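Local coordinates for conserved hypothetical alanine and leucine RICH protein (Mycobacterium tuberculosis, PDB 2WAM) that is of unknown function but belongs to the PAC2 family, with six copies of the chain in the assembly, at residues 46-51 / 99-104; 105-110 / 151-156. All blocks are in the same frame, centred on the assembly; numbering follows the deposited sequence.

Interaction 1 of 2, residues 46-51 / 99-104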
ATOM      1  N   PRO A  46      -1.204  -4.752  -7.920  1.00 42.17           N
ATOM      2  CA  PRO A  46      -0.041  -3.911  -7.623  1.00 39.10           C
ATOM      3  C   PRO A  46       1.168  -4.750  -7.211  1.00 40.71           C
ATOM      4  O   PRO A  46       1.081  -5.635  -6.356  1.00 34.80           O
ATOM      5  CB  PRO A  46      -0.518  -3.046  -6.461  1.00 34.02           C
ATOM      6  CG  PRO A  46      -2.028  -3.131  -6.509  1.00 38.19           C
ATOM      7  CD  PRO A  46      -2.333  -4.487  -7.013  1.00 38.70           C
ATOM      8  N   GLY A  47       2.297  -4.472  -7.852  1.00 47.52           N
ATOM      9  CA  GLY A  47       3.521  -5.188  -7.589  1.00 22.66           C
ATOM     10  C   GLY A  47       3.570  -6.577  -8.201  1.00 39.68           C
ATOM     11  O   GLY A  47       4.478  -7.352  -7.883  1.00 39.01           O
ATOM     12  N   MET A  48       2.605  -6.909  -9.062  1.00 22.99           N
ATOM     13  CA  MET A  48       2.613  -8.224  -9.684  1.00 26.95           C
ATOM     14  C   MET A  48       2.361  -8.237 -11.195  1.00 35.52           C
ATOM     15  O   MET A  48       3.099  -8.882 -11.934  1.00 30.23           O
ATOM     16  CB  MET A  48       1.653  -9.179  -8.976  1.00 23.99           C
ATOM     17  CG  MET A  48       1.911 -10.629  -9.353  1.00 30.19           C
ATOM     18  SD  MET A  48       3.575 -11.192  -8.889  1.00 37.73           S
ATOM     19  CE  MET A  48       3.855 -12.193 -10.305  1.00 30.83           C
ATOM     20  N   TYR A  49       1.311  -7.551 -11.648  1.00 37.05           N
ATOM     21  CA  TYR A  49       1.028  -7.467 -13.074  1.00 28.75           C
ATOM     22  C   TYR A  49       0.062  -6.354 -13.421  1.00 31.49           C
ATOM     23  O   TYR A  49      -0.823  -6.022 -12.634  1.00 33.14           O
ATOM     24  CB  TYR A  49       0.488  -8.796 -13.618  1.00 26.23           C
ATOM     25  CG  TYR A  49      -0.889  -9.187 -13.101  1.00 28.91           C
ATOM     26  CD1 TYR A  49      -2.054  -8.686 -13.689  1.00 27.19           C
ATOM     27  CD2 TYR A  49      -1.028 -10.074 -12.048  1.00 31.03           C
ATOM     28  CE1 TYR A  49      -3.313  -9.055 -13.235  1.00 29.33           C
ATOM     29  CE2 TYR A  49      -2.283 -10.441 -11.582  1.00 38.05           C
ATOM     30  CZ  TYR A  49      -3.421  -9.933 -12.174  1.00 36.24           C
ATOM     31  OH  TYR A  49      -4.659 -10.310 -11.697  1.00 29.13           O
ATOM     32  N   GLU A  50       0.258  -5.780 -14.606  1.00 27.86           N
ATOM     33  CA  GLU A  50      -0.713  -4.906 -15.240  1.00 26.68           C
ATOM     34  C   GLU A  50      -1.487  -5.677 -16.309  1.00 32.99           C
ATOM     35  O   GLU A  50      -0.904  -6.408 -17.119  1.00 31.87           O
ATOM     36  CB  GLU A  50      -0.014  -3.746 -15.924  1.00 32.81           C
ATOM     37  CG  GLU A  50       0.575  -2.712 -15.003  1.00 59.35           C
ATOM     38  CD  GLU A  50       0.707  -1.355 -15.688  1.00 74.20           C
ATOM     39  OE1 GLU A  50       0.332  -1.237 -16.886  1.00 60.93           O
ATOM     40  OE2 GLU A  50       1.176  -0.406 -15.018  1.00 84.14           O
ATOM     41  N   LEU A  51      -2.801  -5.508 -16.314  1.00 31.37           N
ATOM     42  CA  LEU A  51      -3.625  -6.003 -17.408  1.00 30.11           C
ATOM     43  C   LEU A  51      -3.586  -5.077 -18.610  1.00 30.05           C
ATOM     44  O   LEU A  51      -3.588  -3.859 -18.466  1.00 44.64           O
ATOM     45  CB  LEU A  51      -5.069  -6.140 -16.951  1.00 29.07           C
ATOM     46  CG  LEU A  51      -5.291  -7.367 -16.087  1.00 32.84           C
ATOM     47  CD1 LEU A  51      -6.720  -7.410 -15.611  1.00 28.40           C
ATOM     48  CD2 LEU A  51      -4.916  -8.622 -16.887  1.00 32.04           C
ATOM     49  N   ALA A  99      -1.199  -9.625 -19.923  1.00 30.49           N
ATOM     50  CA  ALA A  99      -0.668  -9.106 -18.660  1.00 27.51           C
ATOM     51  C   ALA A  99       0.866  -9.014 -18.652  1.00 30.21           C
ATOM     52  O   ALA A  99       1.558  -9.963 -19.036  1.00 35.50           O
ATOM     53  CB  ALA A  99      -1.162  -9.956 -17.489  1.00 21.01           C
ATOM     54  N   SER A 100       1.389  -7.866 -18.231  1.00 24.90           N
ATOM     55  CA  SER A 100       2.829  -7.720 -18.010  1.00 31.41           C
ATOM     56  C   SER A 100       3.090  -7.946 -16.545  1.00 24.65           C
ATOM     57  O   SER A 100       2.555  -7.225 -15.702  1.00 20.64           O
ATOM     58  CB  SER A 100       3.330  -6.309 -18.344  1.00 20.30           C
ATOM     59  OG  SER A 100       2.748  -5.825 -19.530  1.00 66.40           O
ATOM     60  N   PHE A 101       3.929  -8.923 -16.229  1.00 19.88           N
ATOM     61  CA  PHE A 101       4.314  -9.108 -14.841  1.00 19.99           C
ATOM     62  C   PHE A 101       5.423  -8.135 -14.450  1.00 28.20           C
ATOM     63  O   PHE A 101       6.168  -7.634 -15.297  1.00 26.41           O
ATOM     64  CB  PHE A 101       4.658 -10.561 -14.560  1.00 19.76           C
ATOM     65  CG  PHE A 101       3.460 -11.468 -14.599  1.00 31.01           C
ATOM     66  CD1 PHE A 101       2.997 -11.979 -15.803  1.00 28.37           C
ATOM     67  CD2 PHE A 101       2.782 -11.790 -13.439  1.00 20.32           C
ATOM     68  CE1 PHE A 101       1.884 -12.804 -15.840  1.00 27.91           C
ATOM     69  CE2 PHE A 101       1.670 -12.617 -13.467  1.00 21.23           C
ATOM     70  CZ  PHE A 101       1.219 -13.121 -14.666  1.00 23.39           C
ATOM     71  N   ALA A 102       5.484  -7.836 -13.162  1.00 22.30           N
ATOM     72  CA  ALA A 102       6.452  -6.904 -12.620  1.00 26.26           C
ATOM     73  C   ALA A 102       7.820  -7.583 -12.492  1.00 28.16           C
ATOM     74  O   ALA A 102       8.297  -7.870 -11.387  1.00 27.69           O
ATOM     75  CB  ALA A 102       5.963  -6.389 -11.257  1.00 20.89           C
ATOM     76  N   ILE A 103       8.444  -7.854 -13.631  1.00 22.96           N
ATOM     77  CA  ILE A 103       9.736  -8.525 -13.633  1.00 21.63           C
ATOM     78  C   ILE A 103      10.747  -7.713 -12.806  1.00 28.70           C
ATOM     79  O   ILE A 103      11.559  -8.290 -12.082  1.00 32.52           O
ATOM     80  CB  ILE A 103      10.219  -8.815 -15.086  1.00 28.54           C
ATOM     81  CG1 ILE A 103      11.492  -9.673 -15.108  1.00 34.30           C
ATOM     82  CG2 ILE A 103      10.437  -7.523 -15.840  1.00 20.74           C
ATOM     83  CD1 ILE A 103      11.443 -10.906 -14.213  1.00 34.11           C
ATOM     84  N   ASP A 104      10.672  -6.382 -12.875  1.00 20.02           N
ATOM     85  CA  ASP A 104      11.539  -5.537 -12.059  1.00 20.35           C
ATOM     86  C   ASP A 104      11.432  -5.796 -10.545  1.00 35.41           C
ATOM     87  O   ASP A 104      12.391  -5.568  -9.799  1.00 30.43           O
ATOM     88  CB  ASP A 104      11.318  -4.058 -12.357  1.00 20.78           C
ATOM     89  CG  ASP A 104      12.416  -3.162 -11.762  1.00 33.61           C
ATOM     90  OD1 ASP A 104      13.609  -3.379 -12.077  1.00 29.82           O
ATOM     91  OD2 ASP A 104      12.087  -2.230 -10.987  1.00 25.82           O
TER

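Interaction 2 of 2, residues 105-110 / 151-156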
ATOM      1  N   GLU A 105      10.266  -6.264 -10.103  1.00 32.73           N
ATOM      2  CA  GLU A 105      10.048  -6.616  -8.701  1.00 29.49           C
ATOM      3  C   GLU A 105      10.452  -8.059  -8.368  1.00 33.23           C
ATOM      4  O   GLU A 105      10.505  -8.428  -7.193  1.00 34.02           O
ATOM      5  CB  GLU A 105       8.575  -6.402  -8.299  1.00 26.00           C
ATOM      6  CG  GLU A 105       8.084  -4.956  -8.325  1.00 31.01           C
ATOM      7  CD  GLU A 105       8.673  -4.108  -7.207  1.00 43.38           C
ATOM      8  OE1 GLU A 105       8.965  -2.919  -7.458  1.00 39.03           O
ATOM      9  OE2 GLU A 105       8.848  -4.627  -6.078  1.00 50.59           O
ATOM     10  N   LEU A 106      10.740  -8.865  -9.387  1.00 26.43           N
ATOM     11  CA  LEU A 106      10.889 -10.306  -9.195  1.00 30.09           C
ATOM     12  C   LEU A 106      12.274 -10.823  -9.570  1.00 30.60           C
ATOM     13  O   LEU A 106      12.559 -12.010  -9.445  1.00 31.13           O
ATOM     14  CB  LEU A 106       9.830 -11.062 -10.013  1.00 26.42           C
ATOM     15  CG  LEU A 106       8.361 -10.742  -9.745  1.00 27.33           C
ATOM     16  CD1 LEU A 106       7.498 -11.361 -10.818  1.00 26.48           C
ATOM     17  CD2 LEU A 106       7.935 -11.229  -8.372  1.00 33.31           C
ATOM     18  N   LEU A 107      13.137  -9.930 -10.027  1.00 26.85           N
ATOM     19  CA  LEU A 107      14.423 -10.349 -10.567  1.00 24.67           C
ATOM     20  C   LEU A 107      15.616  -9.916  -9.709  1.00 25.85           C
ATOM     21  O   LEU A 107      15.655  -8.802  -9.174  1.00 30.76           O
ATOM     22  CB  LEU A 107      14.555  -9.825 -11.997  1.00 26.23           C
ATOM     23  CG  LEU A 107      15.893 -10.006 -12.686  1.00 34.12           C
ATOM     24  CD1 LEU A 107      16.057 -11.470 -13.080  1.00 33.06           C
ATOM     25  CD2 LEU A 107      15.998  -9.080 -13.894  1.00 32.59           C
ATOM     26  N   ASP A 108      16.578 -10.814  -9.558  1.00 25.08           N
ATOM     27  CA  ASP A 108      17.856 -10.454  -8.964  1.00 27.02           C
ATOM     28  C   ASP A 108      18.792  -9.997 -10.087  1.00 29.11           C
ATOM     29  O   ASP A 108      19.358 -10.814 -10.814  1.00 36.62           O
ATOM     30  CB  ASP A 108      18.441 -11.654  -8.226  1.00 38.39           C
ATOM     31  CG  ASP A 108      19.793 -11.370  -7.587  1.00 41.49           C
ATOM     32  OD1 ASP A 108      20.489 -10.413  -7.983  1.00 35.43           O
ATOM     33  OD2 ASP A 108      20.167 -12.143  -6.688  1.00 57.10           O
ATOM     34  N   TYR A 109      18.955  -8.688 -10.225  1.00 28.29           N
ATOM     35  CA  TYR A 109      19.693  -8.134 -11.354  1.00 33.51           C
ATOM     36  C   TYR A 109      21.183  -8.450 -11.346  1.00 33.74           C
ATOM     37  O   TYR A 109      21.802  -8.580 -12.402  1.00 29.59           O
ATOM     38  CB  TYR A 109      19.497  -6.628 -11.428  1.00 24.72           C
ATOM     39  CG  TYR A 109      18.195  -6.233 -12.065  1.00 33.15           C
ATOM     40  CD1 TYR A 109      17.065  -6.032 -11.291  1.00 30.22           C
ATOM     41  CD2 TYR A 109      18.096  -6.050 -13.440  1.00 30.10           C
ATOM     42  CE1 TYR A 109      15.869  -5.663 -11.852  1.00 21.98           C
ATOM     43  CE2 TYR A 109      16.905  -5.669 -14.016  1.00 20.30           C
ATOM     44  CZ  TYR A 109      15.790  -5.472 -13.210  1.00 27.95           C
ATOM     45  OH  TYR A 109      14.582  -5.083 -13.747  1.00 28.98           O
ATOM     46  N   ARG A 110      21.760  -8.562 -10.158  1.00 28.49           N
ATOM     47  CA  ARG A 110      23.174  -8.864 -10.062  1.00 32.45           C
ATOM     48  C   ARG A 110      23.512 -10.343 -10.306  1.00 32.15           C
ATOM     49  O   ARG A 110      24.670 -10.653 -10.564  1.00 33.65           O
ATOM     50  CB  ARG A 110      23.762  -8.331  -8.754  1.00 33.23           C
ATOM     51  CG  ARG A 110      24.042  -6.831  -8.815  1.00 35.14           C
ATOM     52  CD  ARG A 110      24.432  -6.235  -7.474  1.00 29.41           C
ATOM     53  NE  ARG A 110      25.852  -6.389  -7.172  1.00 34.07           N
ATOM     54  CZ  ARG A 110      26.372  -7.405  -6.485  1.00 31.91           C
ATOM     55  NH1 ARG A 110      25.593  -8.381  -6.042  1.00 32.11           N
ATOM     56  NH2 ARG A 110      27.677  -7.456  -6.252  1.00 26.25           N
ATOM     57  N   GLU A 151      12.098 -16.975 -15.576  1.00 26.43           N
ATOM     58  CA  GLU A 151      11.725 -17.479 -14.256  1.00 27.01           C
ATOM     59  C   GLU A 151      12.130 -16.451 -13.197  1.00 30.49           C
ATOM     60  O   GLU A 151      13.287 -16.034 -13.147  1.00 29.26           O
ATOM     61  CB  GLU A 151      12.425 -18.807 -13.985  1.00 26.83           C
ATOM     62  CG  GLU A 151      12.168 -19.404 -12.618  1.00 28.24           C
ATOM     63  CD  GLU A 151      13.041 -20.614 -12.367  1.00 33.45           C
ATOM     64  OE1 GLU A 151      14.276 -20.472 -12.450  1.00 43.31           O
ATOM     65  OE2 GLU A 151      12.502 -21.707 -12.104  1.00 27.55           O
ATOM     66  N   PRO A 152      11.177 -16.024 -12.356  1.00 22.09           N
ATOM     67  CA  PRO A 152      11.498 -15.080 -11.278  1.00 23.48           C
ATOM     68  C   PRO A 152      12.463 -15.678 -10.236  1.00 23.81           C
ATOM     69  O   PRO A 152      12.544 -16.894 -10.101  1.00 22.35           O
ATOM     70  CB  PRO A 152      10.134 -14.805 -10.621  1.00 24.72           C
ATOM     71  CG  PRO A 152       9.092 -15.464 -11.483  1.00 24.78           C
ATOM     72  CD  PRO A 152       9.790 -16.515 -12.286  1.00 25.68           C
ATOM     73  N   ASP A 153      13.190 -14.830  -9.518  1.00 20.86           N
ATOM     74  CA  ASP A 153      13.978 -15.280  -8.370  1.00 25.61           C
ATOM     75  C   ASP A 153      13.115 -15.202  -7.114  1.00 29.94           C
ATOM     76  O   ASP A 153      13.202 -16.046  -6.228  1.00 32.32           O
ATOM     77  CB  ASP A 153      15.219 -14.406  -8.167  1.00 28.60           C
ATOM     78  CG  ASP A 153      16.178 -14.487  -9.312  1.00 35.64           C
ATOM     79  OD1 ASP A 153      16.023 -13.711 -10.266  1.00 39.26           O
ATOM     80  OD2 ASP A 153      17.095 -15.326  -9.257  1.00 42.49           O
ATOM     81  N   LEU A 154      12.279 -14.175  -7.062  1.00 28.59           N
ATOM     82  CA  LEU A 154      11.515 -13.851  -5.873  1.00 27.85           C
ATOM     83  C   LEU A 154      10.051 -14.238  -5.980  1.00 25.61           C
ATOM     84  O   LEU A 154       9.533 -14.438  -7.079  1.00 27.36           O
ATOM     85  CB  LEU A 154      11.605 -12.351  -5.622  1.00 27.33           C
ATOM     86  CG  LEU A 154      13.030 -11.811  -5.626  1.00 28.97           C
ATOM     87  CD1 LEU A 154      13.015 -10.332  -5.342  1.00 20.73           C
ATOM     88  CD2 LEU A 154      13.892 -12.557  -4.599  1.00 20.73           C
ATOM     89  N   LYS A 155       9.407 -14.357  -4.822  1.00 22.61           N
ATOM     90  CA  LYS A 155       7.947 -14.405  -4.698  1.00 22.34           C
ATOM     91  C   LYS A 155       7.190 -15.447  -5.523  1.00 33.64           C
ATOM     92  O   LYS A 155       6.165 -15.120  -6.124  1.00 31.55           O
ATOM     93  CB  LYS A 155       7.379 -13.040  -5.051  1.00 21.28           C
ATOM     94  CG  LYS A 155       7.801 -11.951  -4.127  1.00 24.38           C
ATOM     95  CD  LYS A 155       7.693 -10.617  -4.822  1.00 23.60           C
ATOM     96  CE  LYS A 155       7.848  -9.489  -3.832  1.00 32.92           C
ATOM     97  NZ  LYS A 155       8.277  -8.293  -4.548  1.00 46.73           N
ATOM     98  N   TRP A 156       7.662 -16.688  -5.541  1.00 21.27           N
ATOM     99  CA  TRP A 156       7.018 -17.711  -6.358  1.00 23.59           C
ATOM    100  C   TRP A 156       5.557 -17.943  -5.994  1.00 28.80           C
ATOM    101  O   TRP A 156       4.728 -18.190  -6.866  1.00 34.09           O
ATOM    102  CB  TRP A 156       7.779 -19.035  -6.269  1.00 25.16           C
ATOM    103  CG  TRP A 156       9.056 -19.062  -7.033  1.00 28.50           C
ATOM    104  CD1 TRP A 156       9.709 -17.998  -7.599  1.00 28.21           C
ATOM    105  CD2 TRP A 156       9.862 -20.208  -7.290  1.00 27.81           C
ATOM    106  NE1 TRP A 156      10.862 -18.423  -8.209  1.00 25.52           N
ATOM    107  CE2 TRP A 156      10.984 -19.779  -8.028  1.00 26.33           C
ATOM    108  CE3 TRP A 156       9.744 -21.570  -6.975  1.00 29.03           C
ATOM    109  CZ2 TRP A 156      11.976 -20.651  -8.450  1.00 30.12           C
ATOM    110  CZ3 TRP A 156      10.723 -22.433  -7.396  1.00 24.87           C
ATOM    111  CH2 TRP A 156      11.830 -21.973  -8.123  1.00 31.54           C
TER
HETATM  112  O   HOH W   1      18.490 -13.529 -11.490  1.00 36.95           O

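Interaction 1 of 2, residues 46-51 / 99-104
Y49 and F101 sit abreast on two antiparallel strands, 49-51 and 99-101, as a non-hydrogen-bonded pair with CA atoms 4.1 Å apart. Their rings meet obliquely, planes at 58°. The close touch is a CH-pi contact: Y49 CB lies over one face of F101, toward its rim and 4.1 Å from the ring centroid. Y49 CG is tucked between its own backbone N and carbonyl carbon (chi1 67°), which carries the tyrosine ring along the strand toward L51 and A99; there Y49 CD1 meets A99 CB at 4.1 Å. The small methyl of A99 leaves room for this ring and for L51 CD2. M48 reaches the F101 ring by a bent, flexible chain that brings its CE methyl against F101 CD2.

Between Y49-F101 and the second non-hydrogen-bonded pair, L51-A99, lies a hydrogen-bonded one: E50 N donates to S100 O and S100 N to E50 O, both at 2.9 Å. Their polar side chains lie on the other face of the sheet, where E50 is exposed. A third bond, A102 N to M48 O at 2.9 Å, extends the pairing just past the last bridge, where the chain leaves the strand in the inverse gamma turn centred on A102.

Helix 156-169 backs the apolar face: F159 meets the F101 ring edge-to-face, and A162 touches M48 and Y49. G47 takes a positive phi of 76°, easy for glycine, in the turn before M48 and Y49, which together face Q45 as a classic beta bulge at the margin of the mixed sheet.

Interaction 2 of 2, residues 105-110 / 151-156
A buried loop-to-loop contact, held mainly by backbone groups, joins the end of helix 103-106 and the residues after it to the connection between strand 143-148 and helix 156-169. L106 O is its focus: this one oxygen accepts from two successive amides, D153 N at 2.9 Å and L154 N at 3.2 Å, which fixes the loop against the helix end. In the other direction D108 N donates to D153 OD1 at 3.0 Å in an almost straight bond (174°), approaching from above the carboxylate plane. D153 CG lies anti to its carbonyl carbon (chi1 -64°), holding the short carboxylate beside D108 N, where an aspartate can serve several donors: a water bridges D153 OD1 and D108 O, and R112 of the same chain makes a salt bridge with D153 OD1.

Beside these bonds, L106 CB packs on P152 CB at 3.8 Å, and L106 CD2 meets the aliphatic part of K155 at CD, 3.6 Å away. The extended K155 chain carries NZ to a weak bond with E105 O and near E105 OE2, without a salt bridge; E105 OE1 forms its own with R158 of the third subunit.

D153 OD2 makes a salt bridge with R110 of the fourth subunit, and Y109 stacks on W156 of the third. The loop leading into helix 156-169, with K155 at its N-cap position, thus docks on the end of helix 103-106, and both loops also form part of subunit interfaces.

Overall arrangement
From the N terminus, interaction 1 comes first: segment 99-104 returns to pair with 46-51, closing a loop that includes strand 67-73 and helix 81-92. Interaction 2 then opens at 105-110 and closes at 151-156, around the two-stranded 115-119/122-126 hairpin and strands 131-137 and 143-148. The loops follow in series, neither enclosing nor crossing the other, but they share helix 103-106. Their centres are about 12 Å apart and they touch: M48 CE packs on L106 CD1 at 3.8 Å, and D104 OD1 probably hydrogen-bonds Y109 OH at 2.6 Å. Together they tie the sheet margin to the start of helix 156-169 and to neighbouring subunits.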